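Local coordinates for protein phosphoglycerol transferase GacH (Streptococcus pyogenes MGAS5005, PDB 6DGM) that probably transfers glycerol phosphate to streptococcal rhamnose polysaccharide through this soluble sulfatase-family domain, which binds manganese and sn-glycerol-1-phosphate, at residues Y329-A340 and V351-I361. Residues are numbered along the deposited sequence; the frame is centred on the assembly and turned at random.
Sequences YYALLTEVLNKA and VKAIQNDLKNI
Leu332 and Ile354 interlock across the buried interface of a helical hairpin formed by the last two helices of this alkaline phosphatase-like (sulfatase-family) chain, away from the glycerol phosphate site. Helices 328-339 and 349-365 run roughly antiparallel, their local axes 9.9 Å apart at an angle of 145°, and pack knobs-into-holes. Leu332 enters the hole formed by Ile354, Asp357, Leu358 and Ile361: its CD1 branch meets Asp357 CB at 3.8 Å, while CD2 lies 3.9 Å from Ile361 CG1. In return, Ile354 fits among Leu332, Glu335, Val336 and Lys339. With CG2 anti to the backbone N and CG1 beside it (chi1 -64°), its branches divide the work: CG2 packs 3.7 Å from Val336 CG2 and also touches Ala340 CB, whereas CD1 reaches Lys339 CB at 3.6 Å. Leu333 CD2 and Leu358 CD1 extend this apolar seam, their side chains crossing at nearly a right angle. Helix 11-29 flanks the seam, with Tyr21 touching Leu332 and its hydroxyl hydrogen-bonded to Asp357 OD2. At the hairpin's turn end, Gln355 bends at chi2 (-67°) and donates an N-H from NE2 to Ala340 O at 2.9 Å, while Asn104 engages its OE1; the acceptor Ala340 O lies nearly within the Gln355 amide plane.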
ATOM      1  N   TYR A 329     -10.529   3.864  15.708  1.00 20.84           N
ATOM      2  CA  TYR A 329      -9.185   3.672  15.163  1.00 20.11           C
ATOM      3  C   TYR A 329      -9.017   4.385  13.821  1.00 20.16           C
ATOM      4  O   TYR A 329      -8.062   5.135  13.628  1.00 20.25           O
ATOM      5  CB  TYR A 329      -8.915   2.167  15.019  1.00 19.56           C
ATOM      6  CG  TYR A 329      -7.525   1.769  14.523  1.00 19.21           C
ATOM      7  CD1 TYR A 329      -6.377   2.267  15.127  1.00 19.96           C
ATOM      8  CD2 TYR A 329      -7.368   0.855  13.483  1.00 18.28           C
ATOM      9  CE1 TYR A 329      -5.111   1.890  14.683  1.00 19.82           C
ATOM     10  CE2 TYR A 329      -6.106   0.460  13.038  1.00 18.23           C
ATOM     11  CZ  TYR A 329      -4.990   0.981  13.643  1.00 19.52           C
ATOM     12  OH  TYR A 329      -3.741   0.587  13.220  1.00 19.89           O
ATOM     13  N   TYR A 330      -9.949   4.178  12.882  1.00 19.48           N
ATOM     14  CA  TYR A 330      -9.822   4.833  11.576  1.00 20.24           C
ATOM     15  C   TYR A 330     -10.151   6.321  11.617  1.00 21.14           C
ATOM     16  O   TYR A 330      -9.694   7.057  10.731  1.00 20.52           O
ATOM     17  CB  TYR A 330     -10.590   4.067  10.475  1.00 20.42           C
ATOM     18  CG  TYR A 330      -9.902   2.746  10.158  1.00 21.26           C
ATOM     19  CD1 TYR A 330      -8.582   2.715   9.738  1.00 21.23           C
ATOM     20  CD2 TYR A 330     -10.560   1.549  10.314  1.00 21.80           C
ATOM     21  CE1 TYR A 330      -7.937   1.509   9.488  1.00 22.06           C
ATOM     22  CE2 TYR A 330      -9.945   0.356  10.054  1.00 23.33           C
ATOM     23  CZ  TYR A 330      -8.636   0.334   9.649  1.00 23.49           C
ATOM     24  OH  TYR A 330      -8.048  -0.882   9.405  1.00 25.00           O
ATOM     25  N   ALA A 331     -10.879   6.792  12.641  1.00 22.01           N
ATOM     26  CA  ALA A 331     -11.004   8.229  12.867  1.00 21.98           C
ATOM     27  C   ALA A 331      -9.647   8.837  13.232  1.00 22.06           C
ATOM     28  O   ALA A 331      -9.242   9.864  12.675  1.00 22.44           O
ATOM     29  CB  ALA A 331     -12.037   8.511  13.968  1.00 22.02           C
ATOM     30  N   LEU A 332      -8.933   8.218  14.172  1.00 21.90           N
ATOM     31  CA  LEU A 332      -7.566   8.641  14.469  1.00 21.19           C
ATOM     32  C   LEU A 332      -6.705   8.620  13.214  1.00 20.35           C
ATOM     33  O   LEU A 332      -5.968   9.571  12.933  1.00 21.01           O
ATOM     34  CB  LEU A 332      -6.959   7.734  15.535  1.00 21.44           C
ATOM     35  CG  LEU A 332      -5.444   7.794  15.751  1.00 22.87           C
ATOM     36  CD1 LEU A 332      -4.991   9.174  16.158  1.00 21.55           C
ATOM     37  CD2 LEU A 332      -5.056   6.767  16.794  1.00 25.91           C
ATOM     38  N   LEU A 333      -6.786   7.537  12.443  1.00 19.17           N
ATOM     39  CA  LEU A 333      -5.958   7.428  11.246  1.00 19.70           C
ATOM     40  C   LEU A 333      -6.373   8.438  10.182  1.00 19.42           C
ATOM     41  O   LEU A 333      -5.544   8.833   9.357  1.00 19.44           O
ATOM     42  CB  LEU A 333      -5.981   5.999  10.712  1.00 21.21           C
ATOM     43  CG  LEU A 333      -5.343   4.978  11.661  1.00 23.57           C
ATOM     44  CD1 LEU A 333      -5.692   3.565  11.256  1.00 24.24           C
ATOM     45  CD2 LEU A 333      -3.837   5.173  11.689  1.00 23.81           C
ATOM     46  N   THR A 334      -7.638   8.873  10.189  1.00 19.80           N
ATOM     47  CA  THR A 334      -8.048   9.961   9.302  1.00 21.11           C
ATOM     48  C   THR A 334      -7.424  11.281   9.733  1.00 21.24           C
ATOM     49  O   THR A 334      -6.981  12.065   8.883  1.00 22.12           O
ATOM     50  CB  THR A 334      -9.572  10.055   9.272  1.00 22.97           C
ATOM     51  OG1 THR A 334     -10.094   8.815   8.781  1.00 22.86           O
ATOM     52  CG2 THR A 334     -10.041  11.179   8.356  1.00 24.62           C
ATOM     53  N   GLU A 335      -7.367  11.532  11.047  1.00 21.45           N
ATOM     54  CA  GLU A 335      -6.652  12.703  11.555  1.00 22.60           C
ATOM     55  C   GLU A 335      -5.175  12.657  11.172  1.00 21.95           C
ATOM     56  O   GLU A 335      -4.589  13.680  10.801  1.00 23.22           O
ATOM     57  CB  GLU A 335      -6.809  12.790  13.071  1.00 24.88           C
ATOM     58  CG  GLU A 335      -8.195  13.220  13.494  1.00 28.26           C
ATOM     59  CD  GLU A 335      -8.415  14.709  13.280  1.00 33.96           C
ATOM     60  OE1 GLU A 335      -7.928  15.509  14.106  1.00 36.50           O
ATOM     61  OE2 GLU A 335      -9.064  15.071  12.279  1.00 35.48           O
ATOM     62  N   VAL A 336      -4.550  11.479  11.253  1.00 20.79           N
ATOM     63  CA  VAL A 336      -3.164  11.343  10.803  1.00 20.31           C
ATOM     64  C   VAL A 336      -3.051  11.676   9.322  1.00 20.36           C
ATOM     65  O   VAL A 336      -2.215  12.491   8.912  1.00 21.03           O
ATOM     66  CB  VAL A 336      -2.615   9.940  11.118  1.00 19.89           C
ATOM     67  CG1 VAL A 336      -1.218   9.753  10.520  1.00 19.83           C
ATOM     68  CG2 VAL A 336      -2.608   9.702  12.637  1.00 19.86           C
ATOM     69  N   LEU A 337      -3.890  11.042   8.498  1.00 19.31           N
ATOM     70  CA  LEU A 337      -3.859  11.282   7.054  1.00 19.49           C
ATOM     71  C   LEU A 337      -3.923  12.773   6.750  1.00 20.67           C
ATOM     72  O   LEU A 337      -3.132  13.293   5.957  1.00 22.29           O
ATOM     73  CB  LEU A 337      -5.035  10.557   6.389  1.00 20.07           C
ATOM     74  CG  LEU A 337      -5.435  10.964   4.965  1.00 21.49           C
ATOM     75  CD1 LEU A 337      -4.374  10.514   3.952  1.00 21.27           C
ATOM     76  CD2 LEU A 337      -6.804  10.355   4.613  1.00 21.93           C
ATOM     77  N   ASN A 338      -4.842  13.483   7.395  1.00 20.46           N
ATOM     78  CA  ASN A 338      -5.096  14.867   7.034  1.00 22.45           C
ATOM     79  C   ASN A 338      -4.169  15.857   7.718  1.00 25.02           C
ATOM     80  O   ASN A 338      -3.871  16.906   7.136  1.00 27.13           O
ATOM     81  CB  ASN A 338      -6.550  15.232   7.360  1.00 22.46           C
ATOM     82  CG  ASN A 338      -7.532  14.612   6.381  1.00 24.79           C
ATOM     83  OD1 ASN A 338      -7.235  14.484   5.192  1.00 25.60           O
ATOM     84  ND2 ASN A 338      -8.712  14.229   6.874  1.00 26.68           N
ATOM     85  N   LYS A 339      -3.726  15.575   8.943  1.00 25.12           N
ATOM     86  CA  LYS A 339      -3.054  16.599   9.727  1.00 24.42           C
ATOM     87  C   LYS A 339      -1.699  16.212  10.299  1.00 24.75           C
ATOM     88  O   LYS A 339      -1.037  17.085  10.879  1.00 25.45           O
ATOM     89  CB  LYS A 339      -3.943  17.052  10.894  1.00 25.90           C
ATOM     90  CG  LYS A 339      -5.344  17.487  10.488  1.00 28.56           C
ATOM     91  CD  LYS A 339      -6.184  17.803  11.711  1.00 32.65           C
ATOM     92  CE  LYS A 339      -7.645  17.996  11.348  1.00 38.11           C
ATOM     93  NZ  LYS A 339      -8.476  18.261  12.557  1.00 43.12           N
ATOM     94  N   ALA A 340      -1.267  14.956  10.193  1.00 21.34           N
ATOM     95  CA  ALA A 340      -0.070  14.573  10.927  1.00 21.55           C
ATOM     96  C   ALA A 340       0.790  13.563  10.188  1.00 19.58           C
ATOM     97  O   ALA A 340       1.557  12.831  10.826  1.00 19.85           O
ATOM     98  CB  ALA A 340      -0.445  14.057  12.333  1.00 22.75           C
ATOM     99  N   VAL A 351       1.042  18.179  14.534  1.00 24.70           N
ATOM    100  CA  VAL A 351       1.511  16.868  14.097  1.00 23.00           C
ATOM    101  C   VAL A 351       1.928  16.034  15.303  1.00 22.71           C
ATOM    102  O   VAL A 351       1.575  14.851  15.417  1.00 22.27           O
ATOM    103  CB  VAL A 351       2.660  17.024  13.083  1.00 23.19           C
ATOM    104  CG1 VAL A 351       3.203  15.666  12.689  1.00 24.00           C
ATOM    105  CG2 VAL A 351       2.180  17.782  11.861  1.00 22.27           C
ATOM    106  N   LYS A 352       2.690  16.637  16.216  1.00 23.94           N
ATOM    107  CA  LYS A 352       3.197  15.895  17.362  1.00 23.24           C
ATOM    108  C   LYS A 352       2.070  15.427  18.269  1.00 23.44           C
ATOM    109  O   LYS A 352       2.144  14.340  18.850  1.00 23.14           O
ATOM    110  CB  LYS A 352       4.158  16.754  18.160  1.00 25.55           C
ATOM    111  CG  LYS A 352       5.501  17.017  17.515  1.00 30.20           C
ATOM    112  CD  LYS A 352       6.306  17.872  18.502  1.00 40.45           C
ATOM    113  CE  LYS A 352       7.620  18.347  17.957  1.00 48.12           C
ATOM    114  NZ  LYS A 352       8.260  19.296  18.933  1.00 48.44           N
ATOM    115  N   ALA A 353       1.032  16.251  18.434  1.00 24.07           N
ATOM    116  CA  ALA A 353      -0.065  15.885  19.321  1.00 25.66           C
ATOM    117  C   ALA A 353      -0.804  14.672  18.783  1.00 23.96           C
ATOM    118  O   ALA A 353      -1.049  13.707  19.514  1.00 24.94           O
ATOM    119  CB  ALA A 353      -1.026  17.066  19.497  1.00 28.51           C
ATOM    120  N   ILE A 354      -1.130  14.689  17.489  1.00 21.80           N
ATOM    121  CA  ILE A 354      -1.818  13.561  16.879  1.00 20.37           C
ATOM    122  C   ILE A 354      -0.908  12.333  16.851  1.00 20.48           C
ATOM    123  O   ILE A 354      -1.362  11.204  17.075  1.00 20.57           O
ATOM    124  CB  ILE A 354      -2.341  13.963  15.489  1.00 21.69           C
ATOM    125  CG1 ILE A 354      -3.395  15.072  15.609  1.00 25.86           C
ATOM    126  CG2 ILE A 354      -2.897  12.742  14.742  1.00 21.24           C
ATOM    127  CD1 ILE A 354      -3.757  15.701  14.277  1.00 28.93           C
ATOM    128  N   GLN A 355       0.387  12.529  16.582  1.00 21.27           N
ATOM    129  CA  GLN A 355       1.314  11.405  16.592  1.00 19.86           C
ATOM    130  C   GLN A 355       1.432  10.796  17.980  1.00 19.90           C
ATOM    131  O   GLN A 355       1.624   9.582  18.098  1.00 20.34           O
ATOM    132  CB  GLN A 355       2.687  11.840  16.058  1.00 19.13           C
ATOM    133  CG  GLN A 355       2.732  11.945  14.553  1.00 19.30           C
ATOM    134  CD  GLN A 355       2.594  10.590  13.849  1.00 20.50           C
ATOM    135  OE1 GLN A 355       2.926   9.534  14.403  1.00 21.11           O
ATOM    136  NE2 GLN A 355       2.090  10.622  12.621  1.00 21.25           N
ATOM    137  N   ASN A 356       1.305  11.611  19.039  1.00 19.76           N
ATOM    138  CA  ASN A 356       1.328  11.044  20.379  1.00 21.62           C
ATOM    139  C   ASN A 356       0.128  10.133  20.590  1.00 22.47           C
ATOM    140  O   ASN A 356       0.255   9.059  21.191  1.00 23.48           O
ATOM    141  CB  ASN A 356       1.398  12.124  21.446  1.00 23.67           C
ATOM    142  CG  ASN A 356       1.418  11.539  22.836  1.00 25.34           C
ATOM    143  OD1 ASN A 356       0.387  11.449  23.485  1.00 27.95           O
ATOM    144  ND2 ASN A 356       2.595  11.124  23.292  1.00 24.62           N
ATOM    145  N   ASP A 357      -1.051  10.543  20.103  1.00 22.83           N
ATOM    146  CA  ASP A 357      -2.205   9.650  20.135  1.00 22.18           C
ATOM    147  C   ASP A 357      -1.881   8.346  19.413  1.00 21.31           C
ATOM    148  O   ASP A 357      -2.114   7.248  19.937  1.00 21.99           O
ATOM    149  CB  ASP A 357      -3.415  10.301  19.457  1.00 22.52           C
ATOM    150  CG  ASP A 357      -3.979  11.480  20.225  1.00 25.12           C
ATOM    151  OD1 ASP A 357      -3.720  11.605  21.437  1.00 26.62           O
ATOM    152  OD2 ASP A 357      -4.695  12.290  19.601  1.00 26.70           O
ATOM    153  N   LEU A 358      -1.350   8.454  18.189  1.00 19.17           N
ATOM    154  CA  LEU A 358      -1.044   7.267  17.395  1.00 17.97           C
ATOM    155  C   LEU A 358       0.008   6.391  18.056  1.00 18.23           C
ATOM    156  O   LEU A 358      -0.145   5.164  18.097  1.00 18.93           O
ATOM    157  CB  LEU A 358      -0.612   7.688  15.992  1.00 18.02           C
ATOM    158  CG  LEU A 358      -0.208   6.539  15.076  1.00 19.48           C
ATOM    159  CD1 LEU A 358      -1.364   5.587  14.858  1.00 21.31           C
ATOM    160  CD2 LEU A 358       0.310   7.063  13.737  1.00 19.16           C
ATOM    161  N   LYS A 359       1.087   6.994  18.576  1.00 18.67           N
ATOM    162  CA  LYS A 359       2.164   6.195  19.157  1.00 18.68           C
ATOM    163  C   LYS A 359       1.675   5.394  20.360  1.00 19.47           C
ATOM    164  O   LYS A 359       2.081   4.244  20.556  1.00 19.01           O
ATOM    165  CB  LYS A 359       3.335   7.092  19.552  1.00 19.11           C
ATOM    166  CG  LYS A 359       4.121   7.657  18.375  1.00 19.86           C
ATOM    167  CD  LYS A 359       5.100   8.742  18.782  1.00 24.43           C
ATOM    168  CE  LYS A 359       5.832   9.272  17.560  1.00 31.52           C
ATOM    169  NZ  LYS A 359       6.725  10.410  17.868  1.00 38.55           N
ATOM    170  N   ASN A 360       0.801   5.979  21.176  1.00 20.41           N
ATOM    171  CA  ASN A 360       0.268   5.238  22.315  1.00 20.11           C
ATOM    172  C   ASN A 360      -0.549   4.035  21.859  1.00 19.62           C
ATOM    173  O   ASN A 360      -0.423   2.940  22.427  1.00 19.18           O
ATOM    174  CB  ASN A 360      -0.529   6.159  23.234  1.00 20.48           C
ATOM    175  CG  ASN A 360       0.352   6.867  24.243  1.00 22.88           C
ATOM    176  OD1 ASN A 360       0.904   6.234  25.142  1.00 24.16           O
ATOM    177  ND2 ASN A 360       0.522   8.176  24.085  1.00 24.39           N
ATOM    178  N   ILE A 361      -1.379   4.206  20.823  1.00 19.22           N
ATOM    179  CA  ILE A 361      -2.147   3.085  20.279  1.00 19.06           C
ATOM    180  C   ILE A 361      -1.212   2.038  19.687  1.00 17.88           C
ATOM    181  O   ILE A 361      -1.362   0.827  19.911  1.00 17.67           O
ATOM    182  CB  ILE A 361      -3.147   3.599  19.224  1.00 20.74           C
ATOM    183  CG1 ILE A 361      -4.182   4.533  19.866  1.00 21.88           C
ATOM    184  CG2 ILE A 361      -3.811   2.419  18.479  1.00 21.76           C
ATOM    185  CD1 ILE A 361      -5.037   3.896  20.962  1.00 23.20           C
TER